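Precorrin-6A reductase (Rhodobacter capsulatus, PDB 4X7G) catalyses the NADPH-dependent reduction of precorrin-6A, a step in the biosynthesis of the corrin ring of cobalamin. Local coordinates at residues A122-Q125 / A126-V130. Numbering follows the deposited sequence.
Sequences ALPQ and APARV
Leu123 meets Val130 tip to tip across the base of the loop that joins helix 116-122 to strand 129-132, its CD2 methyl lying 4.0 Å from CG2 of Val130 and 4.1 Å from CG1 of the same residue, so that one leucine methyl faces both branches of the valine. With chi1 at 180°, CG2 of Val130 stands anti to its carbonyl carbon and beside the backbone N, where it meets the leucine methyl; on the other side of the contact, a chi1 of -69° places CG of Leu123 beside its own backbone N. One step further along, CG of the Pro124 ring lies 4.1 Å from CB of Ala128, a second apolar contact, and the same CG lies 3.9 Å from the carbonyl O of Ala126. Gln125, by contrast, contributes through its backbone, whose O accepts a hydrogen bond from NE2 of Gln147. Between the two segments themselves the side-chain contact is apolar, while the amide of Ala128 bonds to ND1 of His148. Tyr150 of strand 149-154 touches both Leu123 and Val130, and Ile218 of strand 216-220 touches Leu123, so the buried pair packs against neighbouring strands of the sheet. Residues 122-130 thus illustrate how a loop carries the chain from the end of a helix into a strand, a helix-to-strand connection into the parallel six-stranded sheet of one of the two Rossmann-fold domains of this reductase.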
# COMPACT_ATOMS: atom_id res chain seq x y z
N ALA A 122 15.97 -13.55 -7.74
CA ALA A 122 15.24 -14.79 -7.61
C ALA A 122 14.71 -15.34 -8.85
O ALA A 122 14.34 -16.52 -8.94
CB ALA A 122 14.12 -14.63 -6.55
N LEU A 123 14.51 -14.47 -9.87
CA LEU A 123 13.92 -14.94 -11.09
C LEU A 123 14.82 -15.97 -11.80
O LEU A 123 16.06 -15.82 -11.68
CB LEU A 123 13.68 -13.78 -12.03
CG LEU A 123 12.57 -12.81 -11.55
CD1 LEU A 123 12.50 -11.61 -12.48
CD2 LEU A 123 11.26 -13.50 -11.51
N PRO A 124 14.24 -16.90 -12.48
CA PRO A 124 15.10 -17.87 -13.20
C PRO A 124 15.90 -17.25 -14.29
O PRO A 124 15.64 -16.15 -14.79
CB PRO A 124 14.08 -18.84 -13.70
CG PRO A 124 12.86 -18.04 -13.93
CD PRO A 124 12.81 -17.00 -12.84
N GLN A 125 16.98 -17.98 -14.72
CA GLN A 125 17.75 -17.50 -15.80
C GLN A 125 17.05 -17.51 -17.20
O GLN A 125 17.15 -16.56 -17.95
CB GLN A 125 19.10 -18.30 -15.79
CG GLN A 125 20.04 -17.75 -16.84
CD GLN A 125 20.57 -16.38 -16.40
OE1 GLN A 125 20.48 -15.97 -15.19
NE2 GLN A 125 21.04 -15.62 -17.37
N ALA A 126 16.44 -18.61 -17.49
CA ALA A 126 15.73 -18.80 -18.77
C ALA A 126 14.50 -17.90 -18.80
O ALA A 126 13.81 -17.74 -17.73
CB ALA A 126 15.25 -20.22 -18.77
N PRO A 127 14.29 -17.29 -19.92
CA PRO A 127 13.13 -16.37 -19.99
C PRO A 127 11.81 -16.97 -19.52
O PRO A 127 11.38 -18.10 -19.83
CB PRO A 127 13.11 -15.99 -21.50
CG PRO A 127 14.56 -16.17 -21.96
CD PRO A 127 14.89 -17.46 -21.29
N ALA A 128 11.11 -16.16 -18.72
CA ALA A 128 9.84 -16.51 -18.07
C ALA A 128 8.80 -15.43 -18.42
O ALA A 128 9.11 -14.52 -19.15
CB ALA A 128 10.08 -16.63 -16.55
N ARG A 129 7.60 -15.60 -17.85
CA ARG A 129 6.50 -14.65 -18.09
C ARG A 129 6.05 -14.16 -16.71
O ARG A 129 5.35 -14.86 -16.01
CB ARG A 129 5.39 -15.33 -18.85
CG ARG A 129 5.87 -15.76 -20.28
CD ARG A 129 4.74 -16.34 -21.10
NE ARG A 129 3.70 -15.41 -21.42
CZ ARG A 129 3.71 -14.54 -22.40
NH1 ARG A 129 4.77 -14.42 -23.15
NH2 ARG A 129 2.69 -13.71 -22.59
N VAL A 130 6.58 -13.02 -16.35
CA VAL A 130 6.53 -12.58 -14.94
C VAL A 130 5.58 -11.44 -14.72
O VAL A 130 5.73 -10.42 -15.39
CB VAL A 130 7.94 -12.14 -14.53
CG1 VAL A 130 7.95 -11.67 -13.06
CG2 VAL A 130 9.02 -13.22 -14.78